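Side-chain contacts in trigger factor (PDB 2NSC), which acts as a ribosome-associated chaperone that probably keeps newly made proteins in an open conformation and isomerises peptidyl-prolyl bonds, this chain being its N-terminal, ribosome-binding domain: residues R33-R38 with N52-K57; N11-E16 with K79-I84. One frame throughout, in Å; residues are numbered along the deposited sequence.

Interaction 1: residues R33-R38 with N52-K57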
loop_
_atom_site.group_PDB
_atom_site.type_symbol
_atom_site.label_atom_id
_atom_site.label_comp_id
_atom_site.label_asym_id
_atom_site.label_seq_id
_atom_site.Cartn_x
_atom_site.Cartn_y
_atom_site.Cartn_z
ATOM N N ARG A 33 7.639 -9.652 6.047
ATOM C CA ARG A 33 7.425 -11.064 6.363
ATOM C C ARG A 33 7.473 -11.930 5.100
ATOM O O ARG A 33 8.128 -12.963 5.064
ATOM C CB ARG A 33 6.055 -11.200 7.037
ATOM C CG ARG A 33 5.806 -12.464 7.840
ATOM C CD ARG A 33 4.540 -12.266 8.695
ATOM N NE ARG A 33 4.802 -11.212 9.656
ATOM C CZ ARG A 33 3.956 -10.261 10.026
ATOM N NH1 ARG A 33 2.721 -10.181 9.523
ATOM N NH2 ARG A 33 4.374 -9.374 10.919
ATOM N N TYR A 34 6.764 -11.491 4.065
ATOM C CA TYR A 34 6.647 -12.236 2.819
ATOM C C TYR A 34 8.002 -12.334 2.116
ATOM O O TYR A 34 8.393 -13.391 1.626
ATOM C CB TYR A 34 5.636 -11.518 1.918
ATOM C CG TYR A 34 5.500 -12.108 0.543
ATOM C CD1 TYR A 34 4.614 -13.166 0.302
ATOM C CD2 TYR A 34 6.215 -11.590 -0.531
ATOM C CE1 TYR A 34 4.472 -13.718 -0.977
ATOM C CE2 TYR A 34 6.072 -12.134 -1.811
ATOM C CZ TYR A 34 5.207 -13.200 -2.022
ATOM O OH TYR A 34 5.071 -13.746 -3.283
ATOM N N LEU A 35 8.707 -11.207 2.061
ATOM C CA LEU A 35 9.993 -11.123 1.391
ATOM C C LEU A 35 11.064 -11.941 2.102
ATOM O O LEU A 35 11.912 -12.541 1.438
ATOM C CB LEU A 35 10.428 -9.674 1.267
ATOM C CG LEU A 35 9.632 -8.926 0.189
ATOM C CD1 LEU A 35 9.791 -7.416 0.337
ATOM C CD2 LEU A 35 10.032 -9.391 -1.223
ATOM N N ASN A 36 11.015 -11.977 3.436
ATOM C CA ASN A 36 12.017 -12.682 4.234
ATOM C C ASN A 36 11.852 -14.188 4.209
ATOM O O ASN A 36 12.778 -14.924 4.572
ATOM C CB ASN A 36 12.023 -12.181 5.679
ATOM C CG ASN A 36 13.103 -11.151 5.936
ATOM O OD1 ASN A 36 14.268 -11.383 5.618
ATOM N ND2 ASN A 36 12.726 -10.010 6.532
ATOM N N GLN A 37 10.687 -14.650 3.768
ATOM C CA GLN A 37 10.457 -16.072 3.534
ATOM C C GLN A 37 10.980 -16.520 2.156
ATOM O O GLN A 37 11.073 -17.717 1.890
ATOM C CB GLN A 37 8.961 -16.398 3.602
ATOM C CG GLN A 37 8.269 -16.200 4.954
ATOM C CD GLN A 37 6.764 -15.914 4.782
ATOM O OE1 GLN A 37 6.282 -15.680 3.662
ATOM N NE2 GLN A 37 6.022 -15.933 5.882
ATOM N N ARG A 38 11.316 -15.567 1.290
ATOM C CA ARG A 38 11.540 -15.847 -0.129
ATOM C C ARG A 38 12.839 -15.348 -0.713
ATOM O O ARG A 38 13.224 -15.788 -1.790
ATOM C CB ARG A 38 10.421 -15.243 -0.960
ATOM C CG ARG A 38 9.151 -16.014 -0.891
ATOM C CD ARG A 38 8.029 -15.327 -1.660
ATOM N NE ARG A 38 6.824 -16.164 -1.662
ATOM C CZ ARG A 38 6.098 -16.446 -0.576
ATOM N NH1 ARG A 38 6.438 -15.964 0.622
ATOM N NH2 ARG A 38 5.018 -17.209 -0.696
ATOM N N ASN A 52 13.940 -1.638 6.875
ATOM C CA ASN A 52 14.668 -0.508 6.281
ATOM C C ASN A 52 15.576 -0.872 5.120
ATOM O O ASN A 52 15.789 -0.074 4.199
ATOM C CB ASN A 52 15.501 0.186 7.356
ATOM C CG ASN A 52 14.647 0.937 8.336
ATOM O OD1 ASN A 52 13.546 1.400 7.992
ATOM N ND2 ASN A 52 15.137 1.067 9.571
ATOM N N VAL A 53 16.127 -2.073 5.200
ATOM C CA VAL A 53 17.044 -2.586 4.203
ATOM C C VAL A 53 16.239 -2.972 2.969
ATOM O O VAL A 53 16.603 -2.619 1.848
ATOM C CB VAL A 53 17.833 -3.779 4.766
ATOM C CG1 VAL A 53 18.831 -4.317 3.742
ATOM C CG2 VAL A 53 18.553 -3.358 6.051
ATOM N N LEU A 54 15.122 -3.662 3.178
ATOM C CA LEU A 54 14.243 -4.028 2.072
ATOM C C LEU A 54 13.750 -2.795 1.301
ATOM O O LEU A 54 13.856 -2.741 0.071
ATOM C CB LEU A 54 13.088 -4.896 2.567
ATOM C CG LEU A 54 13.492 -6.313 2.989
ATOM C CD1 LEU A 54 12.359 -6.986 3.712
ATOM C CD2 LEU A 54 13.923 -7.157 1.797
ATOM N N LYS A 55 13.262 -1.792 2.027
ATOM C CA LYS A 55 12.795 -0.546 1.423
ATOM C C LYS A 55 13.878 0.138 0.605
ATOM O O LYS A 55 13.576 0.760 -0.415
ATOM C CB LYS A 55 12.269 0.407 2.495
ATOM C CG LYS A 55 11.230 -0.244 3.390
ATOM C CD LYS A 55 10.608 0.714 4.372
ATOM C CE LYS A 55 9.377 1.379 3.800
ATOM N NZ LYS A 55 8.644 2.095 4.880
ATOM N N MET A 56 15.133 0.020 1.054
ATOM C CA MET A 56 16.289 0.639 0.374
ATOM C C MET A 56 16.700 -0.110 -0.906
ATOM O O MET A 56 16.863 0.504 -1.966
ATOM C CB MET A 56 17.476 0.767 1.340
ATOM C CG MET A 56 18.706 1.405 0.731
ATOM S SD MET A 56 20.188 1.158 1.727
ATOM C CE MET A 56 20.498 -0.596 1.476
ATOM N N LYS A 57 16.863 -1.429 -0.788
ATOM C CA LYS A 57 17.159 -2.310 -1.922
ATOM C C LYS A 57 16.084 -2.229 -3.012
ATOM O O LYS A 57 16.383 -1.927 -4.174
ATOM C CB LYS A 57 17.278 -3.771 -1.453
ATOM C CG LYS A 57 18.343 -4.042 -0.397
ATOM C CD LYS A 57 19.727 -3.849 -0.948
ATOM C CE LYS A 57 20.774 -4.056 0.120
ATOM N NZ LYS A 57 22.109 -4.229 -0.506
#
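L35 and L54 meet leucine to leucine where helix 21-36 faces helix 51-58, their CA atoms 8.3 Å apart. The apolar contact is carried mainly by one branch of L54: its CD1 methyl comes to 4.1 Å from L35 CB, against the base of the other side chain. The methyl L35 CD1 follows at 4.3 Å from the same L54 CD1. The second branch of L54 keeps close as well, with L54 CD2 4.3 Å from L35 CB and 4.4 Å from L35 CD1, so both methyls of L54 lie alongside the L35 chain from its base to one of its ends. In L54 the CG sits anti to the carbonyl carbon (chi1 -71°), which carries the branched end out from its helix toward L35. Both leucines are buried; F62 and Y65 of helix 62-71 also pack on L35, and I49 packs on L54.

Polar groups enter only at the margin. The amide nitrogen ND2 of N36 lies 4.2 Å from L54 CD1, a van der Waals approach in which the two side chains slant across each other. N36 OD1 accepts a hydrogen bond from the backbone N of I49, and ND2 is hydrogen-bonded too, so the approach to the methyl costs the amide no polar partner.

The whole is helix-on-helix packing across a long connecting loop that carries the GFRxGxxP signature of trigger factor, the ribosome-docking element of this N-terminal domain in the family.

Interaction 2: residues N11-E16 with K79-I84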
loop_
_atom_site.group_PDB
_atom_site.type_symbol
_atom_site.label_atom_id
_atom_site.label_comp_id
_atom_site.label_asym_id
_atom_site.label_seq_id
_atom_site.Cartn_x
_atom_site.Cartn_y
_atom_site.Cartn_z
ATOM N N ASN A 11 -25.719 -3.167 -11.928
ATOM C CA ASN A 11 -25.148 -3.987 -10.850
ATOM C C ASN A 11 -23.640 -3.892 -10.803
ATOM O O ASN A 11 -22.986 -4.632 -10.065
ATOM C CB ASN A 11 -25.543 -5.438 -11.024
ATOM C CG ASN A 11 -27.025 -5.635 -10.964
ATOM O OD1 ASN A 11 -27.687 -5.241 -9.994
ATOM N ND2 ASN A 11 -27.566 -6.240 -12.006
ATOM N N ARG A 12 -23.106 -2.989 -11.614
ATOM C CA ARG A 12 -21.698 -2.683 -11.616
ATOM C C ARG A 12 -21.459 -1.507 -10.661
ATOM O O ARG A 12 -22.021 -0.423 -10.853
ATOM C CB ARG A 12 -21.243 -2.365 -13.045
ATOM C CG ARG A 12 -19.761 -2.078 -13.200
ATOM C CD ARG A 12 -19.469 -1.423 -14.556
ATOM N NE ARG A 12 -18.327 -0.521 -14.464
ATOM C CZ ARG A 12 -18.363 0.771 -14.766
ATOM N NH1 ARG A 12 -19.489 1.327 -15.205
ATOM N NH2 ARG A 12 -17.266 1.508 -14.638
ATOM N N VAL A 13 -20.645 -1.742 -9.626
ATOM C CA VAL A 13 -20.319 -0.715 -8.626
ATOM C C VAL A 13 -18.805 -0.462 -8.553
ATOM O O VAL A 13 -18.021 -1.405 -8.508
ATOM C CB VAL A 13 -20.883 -1.065 -7.220
ATOM C CG1 VAL A 13 -20.659 0.089 -6.254
ATOM C CG2 VAL A 13 -22.373 -1.384 -7.304
ATOM N N VAL A 14 -18.412 0.814 -8.570
ATOM C CA VAL A 14 -17.002 1.237 -8.433
ATOM C C VAL A 14 -16.765 1.797 -7.024
ATOM O O VAL A 14 -17.464 2.713 -6.557
ATOM C CB VAL A 14 -16.621 2.283 -9.510
ATOM C CG1 VAL A 14 -15.160 2.677 -9.417
ATOM C CG2 VAL A 14 -16.935 1.745 -10.901
ATOM N N LEU A 15 -15.801 1.215 -6.331
ATOM C CA LEU A 15 -15.554 1.582 -4.954
ATOM C C LEU A 15 -14.107 1.978 -4.841
ATOM O O LEU A 15 -13.242 1.301 -5.399
ATOM C CB LEU A 15 -15.818 0.396 -4.025
ATOM C CG LEU A 15 -17.216 -0.249 -4.029
ATOM C CD1 LEU A 15 -17.183 -1.500 -3.160
ATOM C CD2 LEU A 15 -18.259 0.717 -3.505
ATOM N N GLU A 16 -13.858 3.066 -4.122
ATOM C CA GLU A 16 -12.520 3.541 -3.864
ATOM C C GLU A 16 -12.185 3.383 -2.388
ATOM O O GLU A 16 -12.811 4.029 -1.525
ATOM C CB GLU A 16 -12.417 5.007 -4.245
ATOM C CG GLU A 16 -11.051 5.597 -3.975
ATOM C CD GLU A 16 -10.967 7.014 -4.460
ATOM O OE1 GLU A 16 -11.560 7.892 -3.791
ATOM O OE2 GLU A 16 -10.315 7.251 -5.514
ATOM N N LYS A 79 -17.937 -9.202 2.091
ATOM C CA LYS A 79 -18.518 -10.511 2.366
ATOM C C LYS A 79 -20.040 -10.474 2.671
ATOM O O LYS A 79 -20.694 -11.502 2.626
ATOM C CB LYS A 79 -17.731 -11.251 3.460
ATOM C CG LYS A 79 -17.880 -10.675 4.851
ATOM C CD LYS A 79 -17.078 -11.451 5.867
ATOM C CE LYS A 79 -16.957 -10.654 7.164
ATOM N NZ LYS A 79 -16.422 -11.456 8.312
ATOM N N ASP A 80 -20.579 -9.286 2.960
ATOM C CA ASP A 80 -22.023 -9.079 3.173
ATOM C C ASP A 80 -22.802 -8.806 1.863
ATOM O O ASP A 80 -24.027 -8.681 1.862
ATOM C CB ASP A 80 -22.254 -7.934 4.170
ATOM C CG ASP A 80 -21.663 -6.590 3.697
ATOM O OD1 ASP A 80 -20.697 -6.568 2.888
ATOM O OD2 ASP A 80 -22.164 -5.537 4.154
ATOM N N ARG A 81 -22.076 -8.702 0.756
ATOM C CA ARG A 81 -22.688 -8.514 -0.548
ATOM C C ARG A 81 -22.646 -9.791 -1.373
ATOM O O ARG A 81 -21.710 -10.590 -1.265
ATOM C CB ARG A 81 -21.972 -7.410 -1.313
ATOM C CG ARG A 81 -21.834 -6.089 -0.580
ATOM C CD ARG A 81 -21.673 -4.975 -1.607
ATOM N NE ARG A 81 -20.995 -3.794 -1.072
ATOM C CZ ARG A 81 -21.012 -2.597 -1.651
ATOM N NH1 ARG A 81 -21.680 -2.409 -2.784
ATOM N NH2 ARG A 81 -20.353 -1.588 -1.099
ATOM N N LYS A 82 -23.655 -9.961 -2.221
ATOM C CA LYS A 82 -23.688 -11.083 -3.147
ATOM C C LYS A 82 -23.148 -10.604 -4.490
ATOM O O LYS A 82 -23.790 -9.811 -5.180
ATOM C CB LYS A 82 -25.110 -11.646 -3.270
ATOM C CG LYS A 82 -25.152 -13.136 -3.594
ATOM C CD LYS A 82 -26.589 -13.637 -3.771
ATOM C CE LYS A 82 -26.608 -15.151 -3.956
ATOM N NZ LYS A 82 -27.989 -15.719 -4.185
ATOM N N LEU A 83 -21.950 -11.082 -4.826
ATOM C CA LEU A 83 -21.224 -10.663 -6.016
ATOM C C LEU A 83 -20.887 -11.843 -6.909
ATOM O O LEU A 83 -20.562 -12.933 -6.426
ATOM C CB LEU A 83 -19.927 -9.953 -5.637
ATOM C CG LEU A 83 -19.950 -8.778 -4.653
ATOM C CD1 LEU A 83 -18.541 -8.358 -4.396
ATOM C CD2 LEU A 83 -20.779 -7.597 -5.160
ATOM N N ILE A 84 -20.940 -11.615 -8.217
ATOM C CA ILE A 84 -20.631 -12.651 -9.188
ATOM C C ILE A 84 -19.143 -12.945 -9.180
ATOM O O ILE A 84 -18.737 -14.104 -9.206
ATOM C CB ILE A 84 -21.053 -12.264 -10.625
ATOM C CG1 ILE A 84 -22.392 -11.526 -10.629
ATOM C CG2 ILE A 84 -21.099 -13.493 -11.521
ATOM C CD1 ILE A 84 -23.570 -12.396 -10.357
#
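R81 NH2 is approached by both methyl groups of L15, CD1 at 3.8 Å and CD2 at 3.9 Å from the nitrogen, and no hydrogen bond joins the two segments. L15 CD1 lies over one face of the guanidinium, so the leucine tip meets the flat of the charged group. The central carbon R81 CZ is 4.3 Å from that methyl, L15 CD1. V13, two residues back along the strand, brings CG1 to 4.4 Å from R81 NH1, in an oblique approach.

The side chains of L15 and R81 come from opposite directions, the CA atoms of L15 and R81 being 13.1 Å apart. Most of that span is crossed by R81: with CG anti to the carbonyl carbon (chi1 -53°) and the chain extended from CG to NE, the guanidinium is carried out to the strand. The contact therefore joins chain ends and leaves the backbones well separated.

V13 and L15 belong to the second strand of the antiparallel beta hairpin 2-9/12-18 in the N-terminal domain, and they present the same strand face to the loop that follows helix 74-77. Between them, V14 makes backbone hydrogen bonds with L6 and E7 of the first strand, while E16 bonds with K4. Near the turn, R12 NH1 forms a salt bridge with D9 OD2.

L78, just ahead of 79-84, packs on both L15 and L83. R81 is exposed, and its guanidinium lies at the protein surface. V13, L15 and R81 also touch neighbouring molecules in the crystal, which may influence how the arginine lies.

How the interactions relate
The two contacts lie on opposite sides of the chain's centre, with their own centres 34 Å apart and their nearest atoms about 19 Å from each other, so neither touches the other. Along the sequence, interaction 1 is nested within the loop that interaction 2 closes. Strand 12-18 is followed by helix 21-36, linking the surface contact on the hairpin with the buried packing near the far end of that helix. One contact is thus buried between helices while the other lies at the surface. Both belong to the ribosome-binding N-terminal domain; the middle domain, which carries the isomerase activity, is not part of this chain.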